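Long-range contacts in nitrogenase molybdenum-iron protein alpha chain (Clostridium pasteurianum, PDB 4WES), which forms, with the beta chain, the molybdenum-iron component of nitrogenase, which reduces dinitrogen to ammonium at its iron-molybdenum cofactor with electrons from ferredoxin and energy from ATP: residues Lys67-Ile72 with Ala244-Val249; Phe106-Gln111 with Asn121-Ala126; Ala137-Tyr142 with Ile165-His170; Ala270-Thr275 with Pro394-Thr399. All coordinates share one frame; numbering follows the deposited sequence.

Contacts 1, 2 and 3 all reach the parallel sheet of strands 106-107, 69-74, 138-143 and 169-172, and each touches the other two; contact 4 lies apart, its centre about 22 Å from that of contact 1. Contacts 1 and 2 are buried and rely on polar groups: an aspartate and a backbone bond hold a helix start in the first, a lysine ammonium grips two carbonyls in the second, near the interface with the beta chain. Contact 3, partly buried, begins the parallel pairing of strands 138-143 and 169-172, with aliphatic side chains beside it. Contact 4 is a surface contact between helix and loop, made by van der Waals packing, with no hydrogen bond across it.

Contact 1: Lys67-Ile72 with Ala244-Val249; sequences KDMVHI and ATYEKV
The carboxylate of D68 meets the start of helix 246-250: OD1 accepts from Y246 N at 2.8 Å through its syn lone pair. Beside it K67 N gives a nearly straight bond to A244 O (3.0 Å, 168° at the hydrogen), so two bonds fix the turn ahead of the helix. D68 suits this place because a carboxylate can hold an amide of the first helical turn, and its charge probably interacts well with the helix dipole. T245 is the N-cap, its OG1 accepting from K248 N at 3.0 Å, while its CG2 lies against K67 CE (3.7 Å), the two side chains running the same way.

The packed side is where M69, extended from a CG anti to the backbone N (chi1 177°), brings SD to 4.0 Å from Y246 CD1, an oblique Met-aromatic contact. The solvent side is at D68 OD2, where a water donates to the carboxylate and accepts from E247 N.

K67 NZ forms salt bridges with D243 and E94 and a hydrogen bond to K92 O, and Y246 OH bonds to H170 NE2. Strand 138-143 lies alongside strand 69-74, with M69 and Y246 both packing on A138, while helix 54-63 meets M69 through M63.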
loop_
_atom_site.group_PDB
_atom_site.type_symbol
_atom_site.label_atom_id
_atom_site.label_comp_id
_atom_site.label_asym_id
_atom_site.label_seq_id
_atom_site.Cartn_x
_atom_site.Cartn_y
_atom_site.Cartn_z
ATOM N N LYS A 67 -7.045 -33.046 7.826
ATOM C CA LYS A 67 -5.912 -32.218 7.450
ATOM C C LYS A 67 -4.668 -32.971 7.055
ATOM O O LYS A 67 -3.767 -32.392 6.465
ATOM C CB LYS A 67 -5.594 -31.266 8.605
ATOM C CG LYS A 67 -5.092 -31.980 9.859
ATOM C CD LYS A 67 -5.168 -31.141 11.107
ATOM C CE LYS A 67 -4.899 -31.974 12.327
ATOM N NZ LYS A 67 -4.963 -31.169 13.565
ATOM N N ASP A 68 -4.575 -34.259 7.436
ATOM C CA ASP A 68 -3.371 -35.060 7.125
ATOM C C ASP A 68 -3.678 -36.135 6.089
ATOM O O ASP A 68 -2.860 -37.050 5.872
ATOM C CB ASP A 68 -2.726 -35.637 8.381
ATOM C CG ASP A 68 -3.635 -36.551 9.171
ATOM O OD1 ASP A 68 -4.827 -36.680 8.857
ATOM O OD2 ASP A 68 -3.110 -37.118 10.130
ATOM N N MET A 69 -4.810 -35.978 5.403
ATOM C CA MET A 69 -5.164 -36.751 4.230
ATOM C C MET A 69 -4.990 -35.886 2.997
ATOM O O MET A 69 -5.431 -34.735 3.022
ATOM C CB MET A 69 -6.610 -37.246 4.425
ATOM C CG MET A 69 -7.281 -38.035 3.335
ATOM S SD MET A 69 -8.787 -38.761 4.024
ATOM C CE MET A 69 -9.430 -39.440 2.474
ATOM N N VAL A 70 -4.347 -36.407 1.947
ATOM C CA VAL A 70 -4.253 -35.660 0.679
ATOM C C VAL A 70 -5.510 -35.929 -0.139
ATOM O O VAL A 70 -5.803 -37.053 -0.479
ATOM C CB VAL A 70 -2.968 -36.025 -0.100
ATOM C CG1 VAL A 70 -3.043 -35.515 -1.537
ATOM C CG2 VAL A 70 -1.759 -35.473 0.605
ATOM N N HIS A 71 -6.266 -34.854 -0.415
ATOM C CA HIS A 71 -7.524 -34.963 -1.135
ATOM C C HIS A 71 -7.334 -34.583 -2.598
ATOM O O HIS A 71 -7.081 -33.434 -2.911
ATOM C CB HIS A 71 -8.577 -34.038 -0.494
ATOM C CG HIS A 71 -8.782 -34.312 0.955
ATOM N ND1 HIS A 71 -9.476 -35.396 1.427
ATOM C CD2 HIS A 71 -8.366 -33.609 2.028
ATOM C CE1 HIS A 71 -9.457 -35.353 2.749
ATOM N NE2 HIS A 71 -8.814 -34.267 3.131
ATOM N N ILE A 72 -7.397 -35.584 -3.478
ATOM C CA ILE A 72 -7.159 -35.374 -4.906
ATOM C C ILE A 72 -8.476 -35.312 -5.651
ATOM O O ILE A 72 -9.229 -36.291 -5.683
ATOM C CB ILE A 72 -6.279 -36.483 -5.527
ATOM C CG1 ILE A 72 -4.953 -36.642 -4.755
ATOM C CG2 ILE A 72 -6.031 -36.175 -6.997
ATOM C CD1 ILE A 72 -4.080 -37.780 -5.281
ATOM N N ALA A 244 -9.618 -32.386 12.095
ATOM C CA ALA A 244 -9.408 -33.795 12.366
ATOM C C ALA A 244 -8.140 -34.324 11.741
ATOM O O ALA A 244 -7.762 -33.964 10.631
ATOM C CB ALA A 244 -10.575 -34.614 11.824
ATOM N N THR A 245 -7.514 -35.260 12.463
ATOM C CA THR A 245 -6.581 -36.179 11.846
ATOM C C THR A 245 -7.327 -37.401 11.341
ATOM O O THR A 245 -8.388 -37.794 11.877
ATOM C CB THR A 245 -5.495 -36.655 12.826
ATOM O OG1 THR A 245 -6.126 -37.387 13.873
ATOM C CG2 THR A 245 -4.699 -35.486 13.345
ATOM N N TYR A 246 -6.729 -38.060 10.351
ATOM C CA TYR A 246 -7.273 -39.315 9.861
ATOM C C TYR A 246 -7.406 -40.340 10.982
ATOM O O TYR A 246 -8.420 -41.044 11.116
ATOM C CB TYR A 246 -6.372 -39.818 8.726
ATOM C CG TYR A 246 -6.848 -41.070 8.063
ATOM C CD1 TYR A 246 -7.871 -41.042 7.131
ATOM C CD2 TYR A 246 -6.252 -42.311 8.347
ATOM C CE1 TYR A 246 -8.309 -42.170 6.496
ATOM C CE2 TYR A 246 -6.685 -43.447 7.691
ATOM C CZ TYR A 246 -7.707 -43.395 6.780
ATOM O OH TYR A 246 -8.134 -44.535 6.169
ATOM N N GLU A 247 -6.372 -40.439 11.831
ATOM C CA GLU A 247 -6.382 -41.407 12.919
ATOM C C GLU A 247 -7.520 -41.143 13.896
ATOM O O GLU A 247 -8.123 -42.091 14.422
ATOM C CB GLU A 247 -5.029 -41.393 13.602
ATOM C CG GLU A 247 -4.917 -42.345 14.786
ATOM C CD GLU A 247 -3.530 -42.297 15.354
ATOM O OE1 GLU A 247 -3.391 -41.797 16.487
ATOM O OE2 GLU A 247 -2.594 -42.753 14.663
ATOM N N LYS A 248 -7.835 -39.883 14.163
ATOM C CA LYS A 248 -8.958 -39.614 15.062
ATOM C C LYS A 248 -10.262 -40.098 14.455
ATOM O O LYS A 248 -11.140 -40.620 15.165
ATOM C CB LYS A 248 -9.027 -38.142 15.488
ATOM C CG LYS A 248 -7.966 -37.888 16.548
ATOM C CD LYS A 248 -7.589 -36.486 16.874
ATOM C CE LYS A 248 -8.667 -35.779 17.586
ATOM N NZ LYS A 248 -8.291 -34.377 18.057
ATOM N N VAL A 249 -10.457 -39.908 13.143
ATOM C CA VAL A 249 -11.649 -40.441 12.534
ATOM C C VAL A 249 -11.670 -41.976 12.619
ATOM O O VAL A 249 -12.712 -42.585 12.901
ATOM C CB VAL A 249 -11.810 -39.934 11.090
ATOM C CG1 VAL A 249 -13.105 -40.420 10.484
ATOM C CG2 VAL A 249 -11.752 -38.397 11.027
HETATM O O HOH W 1 -3.658 -39.417 11.362
#

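Contact 2: Phe106-Gln111 with Asn121-Ala126; sequences FSTDMQ and NKLKDA
K122 reaches from helix 120-134 to the backbone of T108 and D109. CB points toward the 106-111 segment, and with CG anti to the backbone N (chi1 -168°) and an extended chain beyond it, the methylenes run out alongside the carbonyl of T108. CG lies 4.0 Å from T108 O, CD 3.2 Å and CE 3.0 Å, before NZ arrives in a weak hydrogen bond to the same oxygen. NZ also donates to D109 O at 3.0 Å, and a water that accepts from NZ donates to D109 OD2. A lysine suits this position because its long aliphatic stem can pass the buried turn while its ammonium serves several acceptors at once.

D109 O is gripped from both faces of its plane, by K122 NZ on one and Q111 NE2 on the other. The Q111 bond is nearly straight (168° at the hydrogen) and lies in the plane of its amide. Strand 106-107, outermost in its parallel sheet within this chain, gives way here to a turn leading to helix 112-117, with Q111 as N-cap; a strand of the beta chain pairs antiparallel with it, continuing the sheet across the interface. The M110 side chain lies about 8 Å from the bound [8Fe-7S] cluster and from the side chain of its ligand C79.

At the helix surface beside the lysine stem, the packing is apolar. T108 CG2 sits 3.8 Å from L123 CD1 and 3.9 Å from A126 CB. T108 OG1 turns to H74 ND1 and G75 N, and the D109 carboxylate forms salt bridges with K21 and R16 of the beta chain.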
loop_
_atom_site.group_PDB
_atom_site.type_symbol
_atom_site.label_atom_id
_atom_site.label_comp_id
_atom_site.label_asym_id
_atom_site.label_seq_id
_atom_site.Cartn_x
_atom_site.Cartn_y
_atom_site.Cartn_z
ATOM N N PHE A 106 -5.167 -30.239 -4.574
ATOM C CA PHE A 106 -4.558 -31.281 -5.392
ATOM C C PHE A 106 -5.553 -31.771 -6.424
ATOM O O PHE A 106 -6.697 -32.012 -6.089
ATOM C CB PHE A 106 -4.179 -32.455 -4.493
ATOM C CG PHE A 106 -3.213 -32.105 -3.397
ATOM C CD1 PHE A 106 -1.868 -31.963 -3.675
ATOM C CD2 PHE A 106 -3.640 -31.903 -2.114
ATOM C CE1 PHE A 106 -0.998 -31.642 -2.666
ATOM C CE2 PHE A 106 -2.763 -31.616 -1.079
ATOM C CZ PHE A 106 -1.441 -31.456 -1.372
ATOM N N SER A 107 -5.095 -31.998 -7.653
ATOM C CA SER A 107 -6.010 -32.533 -8.640
ATOM C C SER A 107 -5.270 -33.172 -9.787
ATOM O O SER A 107 -4.043 -33.069 -9.936
ATOM C CB SER A 107 -6.875 -31.443 -9.199
ATOM O OG SER A 107 -6.117 -30.628 -10.071
ATOM N N THR A 108 -6.040 -33.887 -10.631
ATOM C CA THR A 108 -5.485 -34.488 -11.830
ATOM C C THR A 108 -5.601 -33.571 -13.040
ATOM O O THR A 108 -5.084 -33.914 -14.101
ATOM C CB THR A 108 -6.183 -35.810 -12.146
ATOM O OG1 THR A 108 -7.590 -35.574 -12.240
ATOM C CG2 THR A 108 -5.891 -36.856 -11.070
ATOM N N ASP A 109 -6.221 -32.385 -12.893
ATOM C CA ASP A 109 -6.178 -31.372 -13.942
ATOM C C ASP A 109 -6.486 -31.985 -15.323
ATOM O O ASP A 109 -5.720 -31.867 -16.258
ATOM C CB ASP A 109 -4.809 -30.673 -13.921
ATOM C CG ASP A 109 -4.664 -29.497 -14.850
ATOM O OD1 ASP A 109 -5.672 -28.893 -15.293
ATOM O OD2 ASP A 109 -3.492 -29.149 -15.100
ATOM N N MET A 110 -7.645 -32.638 -15.405
ATOM C CA MET A 110 -7.975 -33.390 -16.600
ATOM C C MET A 110 -7.986 -32.483 -17.835
ATOM O O MET A 110 -8.464 -31.336 -17.794
ATOM C CB MET A 110 -9.304 -34.123 -16.394
ATOM C CG MET A 110 -9.280 -35.281 -15.378
ATOM S SD MET A 110 -10.898 -36.054 -15.005
ATOM C CE MET A 110 -11.560 -36.303 -16.636
ATOM N N GLN A 111 -7.445 -33.061 -18.895
ATOM C CA GLN A 111 -7.356 -32.417 -20.198
ATOM C C GLN A 111 -8.222 -33.165 -21.208
ATOM O O GLN A 111 -8.798 -34.220 -20.892
ATOM C CB GLN A 111 -5.889 -32.426 -20.656
ATOM C CG GLN A 111 -4.936 -31.740 -19.713
ATOM C CD GLN A 111 -5.197 -30.262 -19.673
ATOM O OE1 GLN A 111 -5.031 -29.564 -20.686
ATOM N NE2 GLN A 111 -5.581 -29.748 -18.526
ATOM N N ASN A 121 -5.051 -43.480 -15.964
ATOM C CA ASN A 121 -3.585 -43.515 -15.819
ATOM C C ASN A 121 -3.058 -42.250 -15.188
ATOM O O ASN A 121 -2.161 -42.318 -14.356
ATOM C CB ASN A 121 -2.908 -43.744 -17.161
ATOM C CG ASN A 121 -3.044 -45.160 -17.613
ATOM O OD1 ASN A 121 -3.114 -45.429 -18.807
ATOM N ND2 ASN A 121 -3.094 -46.080 -16.649
ATOM N N LYS A 122 -3.652 -41.095 -15.493
ATOM C CA LYS A 122 -3.216 -39.881 -14.858
ATOM C C LYS A 122 -3.555 -39.901 -13.373
ATOM O O LYS A 122 -2.791 -39.442 -12.532
ATOM C CB LYS A 122 -3.830 -38.656 -15.537
ATOM C CG LYS A 122 -3.204 -37.334 -15.104
ATOM C CD LYS A 122 -3.684 -36.156 -15.921
ATOM C CE LYS A 122 -2.824 -34.932 -15.709
ATOM N NZ LYS A 122 -3.417 -33.759 -16.415
ATOM N N LEU A 123 -4.732 -40.440 -13.046
ATOM C CA LEU A 123 -5.124 -40.553 -11.656
ATOM C C LEU A 123 -4.142 -41.451 -10.885
ATOM O O LEU A 123 -3.692 -41.099 -9.798
ATOM C CB LEU A 123 -6.542 -41.089 -11.511
ATOM C CG LEU A 123 -7.034 -41.320 -10.112
ATOM C CD1 LEU A 123 -6.966 -40.055 -9.274
ATOM C CD2 LEU A 123 -8.428 -41.894 -10.157
ATOM N N LYS A 124 -3.836 -42.629 -11.432
ATOM C CA LYS A 124 -2.842 -43.504 -10.789
ATOM C C LYS A 124 -1.545 -42.749 -10.564
ATOM O O LYS A 124 -0.966 -42.784 -9.471
ATOM C CB LYS A 124 -2.572 -44.715 -11.705
ATOM C CG LYS A 124 -1.338 -45.514 -11.318
ATOM C CD LYS A 124 -1.138 -46.737 -12.187
ATOM C CE LYS A 124 -0.918 -46.422 -13.632
ATOM N NZ LYS A 124 0.427 -45.846 -13.930
ATOM N N ASP A 125 -1.053 -42.085 -11.601
ATOM C CA ASP A 125 0.205 -41.390 -11.497
ATOM C C ASP A 125 0.179 -40.252 -10.499
ATOM O O ASP A 125 1.157 -40.030 -9.768
ATOM C CB ASP A 125 0.684 -40.903 -12.862
ATOM C CG ASP A 125 1.061 -42.022 -13.824
ATOM O OD1 ASP A 125 1.245 -43.179 -13.403
ATOM O OD2 ASP A 125 1.200 -41.698 -15.050
ATOM N N ALA A 126 -0.968 -39.567 -10.403
ATOM C CA ALA A 126 -1.124 -38.500 -9.420
ATOM C C ALA A 126 -1.148 -39.026 -8.003
ATOM O O ALA A 126 -0.593 -38.416 -7.084
ATOM C CB ALA A 126 -2.381 -37.692 -9.704
HETATM O O HOH W 2 -1.950 -31.375 -16.104
#

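Contact 3: Ala137-Tyr142 with Ile165-His170; sequences AAIGVY and IGIPVH
I139 and V169 stand on the same face of the sheet as bridge partners, while H170 projects from the other face. I139 CG2 lies 4.2 Å from V169 CG1, and V169 CG1 also meets V141 CG2 at 4.0 Å, the two valines crossing at a slant. I139 likewise crosses both I165 and I167 obliquely: with CG1 anti to its carbonyl carbon (chi1 -65°), it carries CD1 to 4.0 Å from I165 CD1, and its CG1 approaches I167 CD1. Beta-branched I139, V141 and V169 suit strands because they favour extended backbone; I165, at the helix end, contributes its terminal methyl.

The two strands are parallel neighbours joined by a beta-alpha-beta crossover: the chain leaves strand 138-143, passes through helices 146-149 and 154-165, and returns as strand 169-172. Bonding alternates as parallel pairing demands: I139 N to P168 O, H170 N to I139 O and V141 N to H170 O, the last two each 2.8 Å. At the positive phi of G166 (86°) a side chain would jam against the preceding carbonyl O, which by itself calls for glycine.

On the opposite face G140 has no side chain, and Y142 OH lies close to where one would stand, as it bonds to H71 ND1. A138 CB is 4.2 Å from P168 CB. Helix 120-134 lies over the aliphatic face, with L123 on V141 and Y131 on I165 and I167.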
loop_
_atom_site.group_PDB
_atom_site.type_symbol
_atom_site.label_atom_id
_atom_site.label_comp_id
_atom_site.label_asym_id
_atom_site.label_seq_id
_atom_site.Cartn_x
_atom_site.Cartn_y
_atom_site.Cartn_z
ATOM N N ALA A 137 -1.369 -39.618 5.763
ATOM C CA ALA A 137 -2.025 -40.700 6.475
ATOM C C ALA A 137 -2.882 -41.551 5.541
ATOM O O ALA A 137 -3.084 -42.742 5.754
ATOM C CB ALA A 137 -2.859 -40.137 7.597
ATOM N N ALA A 138 -3.440 -40.895 4.524
ATOM C CA ALA A 138 -4.378 -41.494 3.560
ATOM C C ALA A 138 -4.485 -40.546 2.393
ATOM O O ALA A 138 -4.110 -39.375 2.503
ATOM C CB ALA A 138 -5.733 -41.753 4.179
ATOM N N ILE A 139 -5.022 -41.058 1.307
ATOM C CA ILE A 139 -5.341 -40.266 0.113
ATOM C C ILE A 139 -6.796 -40.450 -0.207
ATOM O O ILE A 139 -7.325 -41.565 -0.124
ATOM C CB ILE A 139 -4.434 -40.677 -1.066
ATOM C CG1 ILE A 139 -2.976 -40.320 -0.730
ATOM C CG2 ILE A 139 -4.903 -40.042 -2.384
ATOM C CD1 ILE A 139 -1.939 -40.864 -1.696
ATOM N N GLY A 140 -7.483 -39.350 -0.538
ATOM C CA GLY A 140 -8.833 -39.422 -1.076
ATOM C C GLY A 140 -8.831 -39.078 -2.554
ATOM O O GLY A 140 -8.042 -38.248 -3.003
ATOM N N VAL A 141 -9.743 -39.708 -3.301
ATOM C CA VAL A 141 -9.955 -39.445 -4.710
ATOM C C VAL A 141 -11.414 -39.097 -4.897
ATOM O O VAL A 141 -12.287 -39.889 -4.522
ATOM C CB VAL A 141 -9.667 -40.676 -5.556
ATOM C CG1 VAL A 141 -9.968 -40.371 -7.021
ATOM C CG2 VAL A 141 -8.230 -41.133 -5.353
ATOM N N TYR A 142 -11.698 -37.926 -5.482
ATOM C CA TYR A 142 -13.046 -37.399 -5.528
ATOM C C TYR A 142 -13.481 -37.229 -6.981
ATOM O O TYR A 142 -12.838 -36.489 -7.735
ATOM C CB TYR A 142 -13.107 -36.044 -4.786
ATOM C CG TYR A 142 -12.699 -36.227 -3.352
ATOM C CD1 TYR A 142 -13.606 -36.565 -2.372
ATOM C CD2 TYR A 142 -11.380 -36.137 -2.993
ATOM C CE1 TYR A 142 -13.201 -36.801 -1.072
ATOM C CE2 TYR A 142 -10.936 -36.404 -1.707
ATOM C CZ TYR A 142 -11.868 -36.737 -0.742
ATOM O OH TYR A 142 -11.471 -37.023 0.552
ATOM N N ILE A 165 1.154 -48.724 -2.480
ATOM C CA ILE A 165 1.812 -47.702 -1.664
ATOM C C ILE A 165 1.737 -47.973 -0.154
ATOM O O ILE A 165 2.528 -47.448 0.632
ATOM C CB ILE A 165 1.308 -46.288 -1.983
ATOM C CG1 ILE A 165 -0.143 -46.074 -1.539
ATOM C CG2 ILE A 165 1.540 -45.986 -3.453
ATOM C CD1 ILE A 165 -0.678 -44.678 -1.829
ATOM N N GLY A 166 0.790 -48.806 0.272
ATOM C CA GLY A 166 0.757 -49.236 1.656
ATOM C C GLY A 166 0.028 -48.313 2.614
ATOM O O GLY A 166 0.211 -48.446 3.811
ATOM N N ILE A 167 -0.790 -47.389 2.090
ATOM C CA ILE A 167 -1.661 -46.542 2.913
ATOM C C ILE A 167 -3.050 -46.593 2.302
ATOM O O ILE A 167 -3.233 -46.971 1.139
ATOM C CB ILE A 167 -1.169 -45.058 3.046
ATOM C CG1 ILE A 167 -1.169 -44.337 1.701
ATOM C CG2 ILE A 167 0.178 -45.026 3.756
ATOM C CD1 ILE A 167 -1.048 -42.839 1.850
ATOM N N PRO A 168 -4.054 -46.165 3.077
ATOM C CA PRO A 168 -5.418 -46.217 2.550
ATOM C C PRO A 168 -5.635 -45.191 1.433
ATOM O O PRO A 168 -5.095 -44.069 1.513
ATOM C CB PRO A 168 -6.269 -45.876 3.761
ATOM C CG PRO A 168 -5.428 -46.258 4.974
ATOM C CD PRO A 168 -4.052 -45.876 4.510
ATOM N N VAL A 169 -6.408 -45.570 0.427
ATOM C CA VAL A 169 -6.838 -44.660 -0.629
ATOM C C VAL A 169 -8.339 -44.819 -0.719
ATOM O O VAL A 169 -8.838 -45.912 -0.968
ATOM C CB VAL A 169 -6.155 -44.939 -1.978
ATOM C CG1 VAL A 169 -6.526 -43.887 -2.985
ATOM C CG2 VAL A 169 -4.633 -44.983 -1.826
ATOM N N HIS A 170 -9.066 -43.731 -0.530
ATOM C CA HIS A 170 -10.527 -43.768 -0.470
ATOM C C HIS A 170 -11.126 -43.045 -1.655
ATOM O O HIS A 170 -10.882 -41.848 -1.845
ATOM C CB HIS A 170 -11.036 -43.121 0.803
ATOM C CG HIS A 170 -10.477 -43.762 2.038
ATOM N ND1 HIS A 170 -10.725 -45.075 2.343
ATOM C CD2 HIS A 170 -9.703 -43.288 3.034
ATOM C CE1 HIS A 170 -10.136 -45.373 3.484
ATOM N NE2 HIS A 170 -9.492 -44.323 3.918
#

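Contact 4: Ala270-Thr275 with Pro394-Thr399; sequences AEMMET and PEITVT
Backbones of M272 and V398 come to 6.3 Å between CA atoms, and those of T275 and T399 to 6.0 Å, as a loop in extended conformation passes a turn of helix 263-277. M272 and T275 lie three residues apart, nearly one helical turn, and so face the loop together. In the loop I396 and V398 alternate with T397, whose side chain points away, as expected of an extended chain.

V398 packs against M272 and T275. With CG1 anti to the carbonyl carbon (chi1 -63°), CG2 falls between the backbone N and the carbonyl carbon and touches M272 CB at 3.8 Å, M272 O at 3.6 Å and T275 CG2 at 3.8 Å. A compact branched valine suits such a spot: one methyl, CG2, serves both helical residues, while CG1 faces the sulfur of M272.

Helix 263-277 is the connecting helix of a beta-alpha-beta crossover between the parallel neighbouring strands 257-260 and 281-283. A270 and M273 pack toward those strands, while M272 and T275 meet the loop between helices 372-376 and 411-419.

M272 runs out with its CG anti to the carbonyl carbon and an extended chi2 (-174°), crossing I396 at about a right angle. Its SD lies 3.6 Å from both CG1 and CD1 of I396. T275 CG2 comes 3.5 Å from V398 O. M194 of helix 182-196 touches M272, and N191 and T195 meet I396.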
loop_
_atom_site.group_PDB
_atom_site.type_symbol
_atom_site.label_atom_id
_atom_site.label_comp_id
_atom_site.label_asym_id
_atom_site.label_seq_id
_atom_site.Cartn_x
_atom_site.Cartn_y
_atom_site.Cartn_z
ATOM N N ALA A 270 -24.201 -40.827 12.561
ATOM C CA ALA A 270 -24.756 -40.928 13.904
ATOM C C ALA A 270 -25.619 -42.168 14.041
ATOM O O ALA A 270 -25.500 -42.944 15.002
ATOM C CB ALA A 270 -25.539 -39.688 14.272
ATOM N N GLU A 271 -26.507 -42.376 13.076
ATOM C CA GLU A 271 -27.366 -43.557 13.067
ATOM C C GLU A 271 -26.551 -44.842 12.995
ATOM O O GLU A 271 -26.814 -45.809 13.737
ATOM C CB GLU A 271 -28.310 -43.498 11.880
ATOM C CG GLU A 271 -29.400 -42.443 11.889
ATOM C CD GLU A 271 -30.209 -42.380 10.583
ATOM O OE1 GLU A 271 -29.898 -43.135 9.622
ATOM O OE2 GLU A 271 -31.159 -41.579 10.511
ATOM N N MET A 272 -25.614 -44.891 12.063
ATOM C CA MET A 272 -24.857 -46.125 11.848
ATOM C C MET A 272 -23.963 -46.469 13.024
ATOM O O MET A 272 -23.775 -47.644 13.330
ATOM C CB MET A 272 -24.072 -46.086 10.536
ATOM C CG MET A 272 -24.990 -46.106 9.332
ATOM S SD MET A 272 -24.176 -46.227 7.730
ATOM C CE MET A 272 -23.580 -44.555 7.528
ATOM N N MET A 273 -23.391 -45.466 13.688
ATOM C CA MET A 273 -22.583 -45.731 14.873
ATOM C C MET A 273 -23.440 -46.280 16.009
ATOM O O MET A 273 -22.990 -47.124 16.789
ATOM C CB MET A 273 -21.799 -44.503 15.302
ATOM C CG MET A 273 -20.685 -44.150 14.354
ATOM S SD MET A 273 -19.651 -42.782 14.913
ATOM C CE MET A 273 -18.688 -43.598 16.178
ATOM N N GLU A 274 -24.666 -45.771 16.151
ATOM C CA GLU A 274 -25.568 -46.323 17.136
ATOM C C GLU A 274 -25.890 -47.789 16.812
ATOM O O GLU A 274 -25.852 -48.648 17.693
ATOM C CB GLU A 274 -26.859 -45.509 17.265
ATOM C CG GLU A 274 -27.759 -46.007 18.388
ATOM C CD GLU A 274 -28.934 -45.131 18.714
ATOM O OE1 GLU A 274 -29.062 -44.034 18.148
ATOM O OE2 GLU A 274 -29.760 -45.588 19.510
ATOM N N THR A 275 -26.204 -48.096 15.543
ATOM C CA THR A 275 -26.554 -49.456 15.181
ATOM C C THR A 275 -25.368 -50.417 15.363
ATOM O O THR A 275 -25.520 -51.534 15.885
ATOM C CB THR A 275 -27.017 -49.485 13.730
ATOM O OG1 THR A 275 -28.163 -48.635 13.614
ATOM C CG2 THR A 275 -27.301 -50.883 13.274
ATOM N N PRO A 394 -26.361 -44.213 -2.958
ATOM C CA PRO A 394 -26.371 -45.507 -2.278
ATOM C C PRO A 394 -26.740 -45.439 -0.795
ATOM O O PRO A 394 -26.335 -44.523 -0.079
ATOM C CB PRO A 394 -24.916 -45.986 -2.422
ATOM C CG PRO A 394 -24.449 -45.346 -3.673
ATOM C CD PRO A 394 -25.066 -43.975 -3.611
ATOM N N GLU A 395 -27.478 -46.448 -0.366
ATOM C CA GLU A 395 -27.806 -46.666 1.026
ATOM C C GLU A 395 -27.022 -47.864 1.538
ATOM O O GLU A 395 -27.056 -48.942 0.943
ATOM C CB GLU A 395 -29.287 -46.988 1.160
ATOM C CG GLU A 395 -30.240 -45.888 0.758
ATOM C CD GLU A 395 -30.190 -44.700 1.705
ATOM O OE1 GLU A 395 -30.678 -43.625 1.298
ATOM O OE2 GLU A 395 -29.674 -44.854 2.839
ATOM N N ILE A 396 -26.332 -47.677 2.642
ATOM C CA ILE A 396 -25.693 -48.824 3.217
ATOM C C ILE A 396 -26.332 -49.154 4.545
ATOM O O ILE A 396 -26.977 -48.325 5.200
ATOM C CB ILE A 396 -24.184 -48.663 3.343
ATOM C CG1 ILE A 396 -23.872 -47.635 4.427
ATOM C CG2 ILE A 396 -23.578 -48.301 1.980
ATOM C CD1 ILE A 396 -22.418 -47.602 4.848
ATOM N N THR A 397 -26.251 -50.430 4.880
ATOM C CA THR A 397 -26.798 -50.879 6.134
ATOM C C THR A 397 -25.693 -51.507 6.933
ATOM O O THR A 397 -24.813 -52.186 6.400
ATOM C CB THR A 397 -27.949 -51.898 6.003
ATOM O OG1 THR A 397 -27.411 -53.191 5.766
ATOM C CG2 THR A 397 -28.947 -51.522 4.895
ATOM N N VAL A 398 -25.696 -51.211 8.222
ATOM C CA VAL A 398 -24.754 -51.829 9.145
ATOM C C VAL A 398 -25.543 -52.681 10.134
ATOM O O VAL A 398 -26.748 -52.547 10.248
ATOM C CB VAL A 398 -23.876 -50.787 9.878
ATOM C CG1 VAL A 398 -22.999 -50.011 8.901
ATOM C CG2 VAL A 398 -24.732 -49.839 10.706
ATOM N N THR A 399 -24.828 -53.476 10.908
ATOM C CA THR A 399 -25.442 -54.361 11.898
ATOM C C THR A 399 -24.575 -54.341 13.139
ATOM O O THR A 399 -23.442 -53.858 13.093
ATOM C CB THR A 399 -25.529 -55.791 11.352
ATOM O OG1 THR A 399 -24.221 -56.314 11.064
ATOM C CG2 THR A 399 -26.418 -55.873 10.107
#